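Local coordinates for protein elastase inhibitor AFUEI (Aspergillus fumigatus Af293, PDB 3W0E) that is a secreted serine protease inhibitor that non-competitively inhibits the fungus's own elastase and also inhibits human leukocyte elastase, at residues 11-16 / 62-67; 29-34 / 50-55. One frame throughout, in Å; residues are numbered along the deposited sequence.

Contact 1: residues 11-16 / 62-67; sequences FVKQEL and IISAHC
V12 and K13 of helix 2-15, with L16, lie against I62, S64 and A65 of strand 62-67. Helix 11-15 and the strand run nearly antiparallel, at 156° between their directions. Their axes approach to 7.3 Å. The CA atoms of K13 and S64 are 5.8 Å apart, and those of L16 and I62 are 6.7 Å apart.

V12 points at the strand. Its CG1 stands anti to the backbone N (chi1 172°) and fits between two strand side chains. It meets I62 CG2 at 3.7 Å and A65 CB at the same distance. The V12 and I62 side chains cross at about a right angle. I62 also reaches L16, where its CD1 lies 4.0 Å from L16 CB and its CB packs on L16 O.

The contact places the N-terminal helix on one face of the sheet, within the I78 inhibitor domain of clan CI-2. Along the edge paired with strand 52-56, I63 and S64 both face Q55, which makes a classic beta bulge. The disulfide C5-C67 ties the same helix to the end of the same strand.

K13 runs alongside the strand toward A65 O. The hydrogen bond modelled from its NZ is doubtful, because K13 CE is placed too near that oxygen. S64 and H66 reach the second subunit: S64 packs on its Y47, and the H66 ring stacks on the H66 ring of that subunit.

Contact 2: residues 29-34 / 50-55; sequences LQSNPI and SRLNIQ
L52 points from strand 52-56 into the bend of loop 29-34 and is touched there by L29, S31 and I34. Its CG is anti to the backbone N (chi1 174°), and CD2 extends toward the loop. L29 CD1 meets this methyl at 4.1 Å, with the two leucine side chains crossing at about a right angle. S31 meets the same side chain nearer the backbone, its CB 3.8 Å from L52 CB. S31 OG turns to a different partner, a hydrogen bond with E8 of helix 2-15.

I34 and I54 lie side by side and point the same way. I34 CG2 touches I54 CG1 at 4.1 Å. L52 and I34 project on the same face of the sheet, and Y21 packs on both isoleucines and on L29.

P33 follows a cis peptide bond. P33 CG meets the aliphatic part of R51 obliquely, 4.0 Å from R51 CG. The R51 chain then bends at chi3 and leads away to a salt bridge between NE and the C-terminal carboxylate of A68.

I34 and L52 form a parallel beta bridge, where strands 34-37 and 52-56 begin to pair. L52 N donates to P33 O at 3.0 Å, in the carbonyl plane. R51 CA and I34 CA add CA-H...O contacts to P33 O and L52 O. One water accepts from N32 N and lies 2.6 Å from S50 O, to which it probably also bonds.

The chemistry divides along the contact. Aliphatic groups meet on the sheet face, while backbone polar atoms pair at the strand start. P33 O receives one N-H and one weaker CA-H contact, which probably helps fix the register where the strands start to pair.

Both contacts involve the same sheet, through its neighbouring strands 52-56 and 62-67. Their centres are about 11 Å apart, and contact 2 is nested within the chain loop that contact 1 closes. I63 N and H66 O approach Q55 O and N53 N across the two strands, probably as hydrogen bonds. Contact 1 joins a helix to a strand and rests on apolar side chains. Contact 2 joins a loop and the first residue of strand 34-37 to strand 52-56, and adds a beta bridge and a bridging water. Each is partly buried, but contact 2 includes the exposed N32 and P33, whereas none of the touching residues of contact 1 is exposed. A65 packs on L52 and I54, so their apolar sides meet.

Contact 1: residues 11-16 / 62-67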
loop_
_atom_site.group_PDB
_atom_site.type_symbol
_atom_site.label_atom_id
_atom_site.label_comp_id
_atom_site.label_asym_id
_atom_site.label_seq_id
_atom_site.Cartn_x
_atom_site.Cartn_y
_atom_site.Cartn_z
ATOM N N PHE A 11 10.699 -0.939 -7.376
ATOM C CA PHE A 11 11.187 -1.808 -8.439
ATOM C C PHE A 11 10.049 -2.658 -8.979
ATOM O O PHE A 11 9.920 -2.855 -10.188
ATOM C CB PHE A 11 12.291 -2.719 -7.893
ATOM C CG PHE A 11 12.695 -3.824 -8.832
ATOM C CD1 PHE A 11 12.179 -5.099 -8.687
ATOM C CD2 PHE A 11 13.599 -3.589 -9.856
ATOM C CE1 PHE A 11 12.549 -6.119 -9.546
ATOM C CE2 PHE A 11 13.966 -4.607 -10.723
ATOM C CZ PHE A 11 13.440 -5.871 -10.566
ATOM N N VAL A 12 9.232 -3.167 -8.062
ATOM C CA VAL A 12 8.115 -4.037 -8.412
ATOM C C VAL A 12 7.040 -3.262 -9.174
ATOM O O VAL A 12 6.612 -3.686 -10.250
ATOM C CB VAL A 12 7.494 -4.695 -7.158
ATOM C CG1 VAL A 12 6.212 -5.431 -7.523
ATOM C CG2 VAL A 12 8.498 -5.635 -6.494
ATOM N N LYS A 13 6.599 -2.135 -8.618
ATOM C CA LYS A 13 5.619 -1.293 -9.304
ATOM C C LYS A 13 6.108 -0.868 -10.697
ATOM O O LYS A 13 5.307 -0.660 -11.600
ATOM C CB LYS A 13 5.282 -0.052 -8.468
ATOM C CG LYS A 13 4.193 -0.238 -7.395
ATOM C CD LYS A 13 4.284 0.879 -6.351
ATOM C CE LYS A 13 3.041 0.978 -5.474
ATOM N NZ LYS A 13 3.360 1.322 -4.042
ATOM N N GLN A 14 7.423 -0.772 -10.874
ATOM C CA GLN A 14 7.996 -0.212 -12.101
ATOM C C GLN A 14 8.394 -1.233 -13.168
ATOM O O GLN A 14 8.392 -0.918 -14.360
ATOM C CB GLN A 14 9.217 0.662 -11.766
ATOM C CG GLN A 14 8.877 2.035 -11.173
ATOM C CD GLN A 14 10.119 2.857 -10.856
ATOM O OE1 GLN A 14 10.026 3.990 -10.376
ATOM N NE2 GLN A 14 11.293 2.286 -11.127
ATOM N N GLU A 15 8.743 -2.445 -12.750
ATOM C CA GLU A 15 9.333 -3.417 -13.668
ATOM C C GLU A 15 8.574 -4.743 -13.765
ATOM O O GLU A 15 8.684 -5.458 -14.768
ATOM C CB GLU A 15 10.778 -3.700 -13.238
ATOM C CG GLU A 15 11.666 -2.467 -13.159
ATOM C CD GLU A 15 12.386 -2.171 -14.468
ATOM O OE1 GLU A 15 11.789 -2.378 -15.549
ATOM O OE2 GLU A 15 13.560 -1.736 -14.414
ATOM N N LEU A 16 7.811 -5.076 -12.728
ATOM C CA LEU A 16 7.246 -6.418 -12.627
ATOM C C LEU A 16 5.726 -6.481 -12.778
ATOM O O LEU A 16 5.143 -7.568 -12.728
ATOM C CB LEU A 16 7.660 -7.079 -11.305
ATOM C CG LEU A 16 9.153 -7.196 -10.983
ATOM C CD1 LEU A 16 9.377 -7.707 -9.556
ATOM C CD2 LEU A 16 9.867 -8.087 -11.991
ATOM N N ILE A 62 1.441 -10.119 -10.792
ATOM C CA ILE A 62 1.644 -8.964 -9.912
ATOM C C ILE A 62 0.836 -7.759 -10.367
ATOM O O ILE A 62 0.951 -7.337 -11.529
ATOM C CB ILE A 62 3.140 -8.614 -9.827
ATOM C CG1 ILE A 62 3.923 -9.852 -9.341
ATOM C CG2 ILE A 62 3.381 -7.375 -8.960
ATOM C CD1 ILE A 62 5.420 -9.682 -9.325
ATOM N N ILE A 63 0.005 -7.220 -9.465
ATOM C CA ILE A 63 -0.764 -6.015 -9.784
ATOM C C ILE A 63 -0.321 -4.803 -8.987
ATOM O O ILE A 63 -0.654 -3.680 -9.359
ATOM C CB ILE A 63 -2.297 -6.193 -9.639
ATOM C CG1 ILE A 63 -2.701 -6.519 -8.203
ATOM C CG2 ILE A 63 -2.817 -7.274 -10.616
ATOM C CD1 ILE A 63 -4.124 -7.071 -8.110
ATOM N N SER A 64 0.391 -5.019 -7.881
ATOM C CA SER A 64 0.909 -3.882 -7.121
ATOM C C SER A 64 1.799 -4.303 -5.968
ATOM O O SER A 64 1.917 -5.491 -5.666
ATOM C CB SER A 64 -0.250 -3.048 -6.576
ATOM O OG SER A 64 0.168 -1.734 -6.227
ATOM N N ALA A 65 2.420 -3.318 -5.319
ATOM C CA ALA A 65 3.227 -3.583 -4.125
ATOM C C ALA A 65 3.230 -2.354 -3.233
ATOM O O ALA A 65 3.180 -1.228 -3.722
ATOM C CB ALA A 65 4.662 -3.965 -4.507
ATOM N N HIS A 66 3.274 -2.571 -1.925
ATOM C CA HIS A 66 3.424 -1.460 -0.993
ATOM C C HIS A 66 3.968 -1.995 0.311
ATOM O O HIS A 66 3.836 -3.184 0.599
ATOM C CB HIS A 66 2.093 -0.718 -0.777
ATOM C CG HIS A 66 1.071 -1.496 -0.006
ATOM N ND1 HIS A 66 0.314 -2.497 -0.575
ATOM C CD2 HIS A 66 0.658 -1.395 1.278
ATOM C CE1 HIS A 66 -0.507 -2.993 0.333
ATOM N NE2 HIS A 66 -0.324 -2.340 1.465
ATOM N N CYS A 67 4.596 -1.122 1.093
ATOM C CA CYS A 67 5.117 -1.522 2.382
ATOM C C CYS A 67 4.083 -1.220 3.457
ATOM O O CYS A 67 3.583 -0.091 3.547
ATOM C CB CYS A 67 6.446 -0.815 2.668
ATOM S SG CYS A 67 7.682 -1.160 1.429
#

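Contact 2: residues 29-34 / 50-55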
loop_
_atom_site.group_PDB
_atom_site.type_symbol
_atom_site.label_atom_id
_atom_site.label_comp_id
_atom_site.label_asym_id
_atom_site.label_seq_id
_atom_site.Cartn_x
_atom_site.Cartn_y
_atom_site.Cartn_z
ATOM N N LEU A 29 14.041 -10.894 -3.994
ATOM C CA LEU A 29 13.698 -9.804 -3.077
ATOM C C LEU A 29 14.368 -9.980 -1.714
ATOM O O LEU A 29 14.358 -11.073 -1.137
ATOM C CB LEU A 29 12.181 -9.692 -2.918
ATOM C CG LEU A 29 11.447 -9.349 -4.213
ATOM C CD1 LEU A 29 9.946 -9.608 -4.063
ATOM C CD2 LEU A 29 11.710 -7.897 -4.610
ATOM N N GLN A 30 14.952 -8.900 -1.204
ATOM C CA GLN A 30 15.690 -8.943 0.057
ATOM C C GLN A 30 14.860 -8.448 1.251
ATOM O O GLN A 30 15.271 -8.578 2.404
ATOM C CB GLN A 30 16.984 -8.130 -0.074
ATOM C CG GLN A 30 17.709 -8.358 -1.407
ATOM C CD GLN A 30 18.599 -7.185 -1.812
ATOM O OE1 GLN A 30 19.183 -6.507 -0.961
ATOM N NE2 GLN A 30 18.698 -6.937 -3.118
ATOM N N SER A 31 13.674 -7.911 1.002
ATOM C CA SER A 31 12.813 -7.451 2.084
ATOM C C SER A 31 12.441 -8.574 3.026
ATOM O O SER A 31 12.329 -9.694 2.618
ATOM C CB SER A 31 11.540 -6.800 1.553
ATOM O OG SER A 31 11.785 -5.562 0.946
ATOM N N ASN A 32 12.228 -8.247 4.286
ATOM C CA ASN A 32 11.778 -9.222 5.263
ATOM C C ASN A 32 10.944 -8.543 6.352
ATOM O O ASN A 32 11.449 -7.719 7.066
ATOM C CB ASN A 32 13.000 -9.921 5.874
ATOM C CG ASN A 32 12.633 -11.061 6.790
ATOM O OD1 ASN A 32 13.451 -11.538 7.558
ATOM N ND2 ASN A 32 11.405 -11.476 6.734
ATOM N N PRO A 33 9.668 -8.855 6.467
ATOM C CA PRO A 33 9.022 -9.981 5.799
ATOM C C PRO A 33 8.358 -9.600 4.506
ATOM O O PRO A 33 8.181 -8.435 4.274
ATOM C CB PRO A 33 7.949 -10.365 6.782
ATOM C CG PRO A 33 7.665 -9.131 7.508
ATOM C CD PRO A 33 8.927 -8.431 7.654
ATOM N N ILE A 34 8.016 -10.596 3.693
ATOM C CA ILE A 34 7.273 -10.345 2.459
ATOM C C ILE A 34 5.948 -11.102 2.572
ATOM O O ILE A 34 5.925 -12.284 2.945
ATOM C CB ILE A 34 8.013 -10.892 1.243
ATOM C CG1 ILE A 34 9.304 -10.111 1.000
ATOM C CG2 ILE A 34 7.145 -10.823 -0.001
ATOM C CD1 ILE A 34 10.228 -10.809 0.009
ATOM N N SER A 50 8.355 -2.268 7.484
ATOM C CA SER A 50 9.393 -3.142 6.921
ATOM C C SER A 50 8.841 -4.248 6.018
ATOM O O SER A 50 9.603 -4.948 5.353
ATOM C CB SER A 50 10.207 -3.806 8.048
ATOM O OG SER A 50 10.643 -2.860 9.017
ATOM N N ARG A 51 7.525 -4.419 6.012
ATOM C CA ARG A 51 6.907 -5.533 5.298
ATOM C C ARG A 51 6.564 -5.176 3.859
ATOM O O ARG A 51 5.868 -4.182 3.592
ATOM C CB ARG A 51 5.655 -6.006 6.041
ATOM C CG ARG A 51 4.926 -7.201 5.358
ATOM C CD ARG A 51 3.926 -7.803 6.295
ATOM N NE ARG A 51 2.992 -6.794 6.786
ATOM C CZ ARG A 51 2.171 -6.964 7.817
ATOM N NH1 ARG A 51 2.135 -8.121 8.465
ATOM N NH2 ARG A 51 1.372 -5.966 8.195
ATOM N N LEU A 52 7.081 -5.967 2.922
ATOM C CA LEU A 52 6.767 -5.755 1.528
ATOM C C LEU A 52 5.539 -6.590 1.198
ATOM O O LEU A 52 5.526 -7.804 1.412
ATOM C CB LEU A 52 7.935 -6.147 0.631
ATOM C CG LEU A 52 7.648 -6.097 -0.865
ATOM C CD1 LEU A 52 7.150 -4.703 -1.290
ATOM C CD2 LEU A 52 8.898 -6.479 -1.647
ATOM N N ASN A 53 4.507 -5.926 0.693
ATOM C CA ASN A 53 3.297 -6.614 0.258
ATOM C C ASN A 53 3.270 -6.693 -1.247
ATOM O O ASN A 53 3.354 -5.685 -1.932
ATOM C CB ASN A 53 2.041 -5.888 0.750
ATOM C CG ASN A 53 1.941 -5.856 2.244
ATOM O OD1 ASN A 53 1.622 -6.861 2.878
ATOM N ND2 ASN A 53 2.231 -4.703 2.831
ATOM N N ILE A 54 3.168 -7.912 -1.764
ATOM C CA ILE A 54 3.067 -8.121 -3.197
ATOM C C ILE A 54 1.629 -8.528 -3.480
ATOM O O ILE A 54 1.172 -9.564 -3.004
ATOM C CB ILE A 54 3.993 -9.248 -3.635
ATOM C CG1 ILE A 54 5.443 -8.919 -3.250
ATOM C CG2 ILE A 54 3.866 -9.483 -5.143
ATOM C CD1 ILE A 54 6.050 -7.821 -4.073
ATOM N N GLN A 55 0.910 -7.714 -4.238
ATOM C CA GLN A 55 -0.489 -7.993 -4.478
ATOM C C GLN A 55 -0.598 -8.627 -5.849
ATOM O O GLN A 55 -0.077 -8.084 -6.838
ATOM C CB GLN A 55 -1.308 -6.701 -4.419
ATOM C CG GLN A 55 -2.805 -6.939 -4.402
ATOM C CD GLN A 55 -3.577 -5.825 -3.710
ATOM O OE1 GLN A 55 -3.026 -4.764 -3.372
ATOM N NE2 GLN A 55 -4.858 -6.068 -3.480
HETATM O O HOH W 1 12.107 -5.237 4.892
#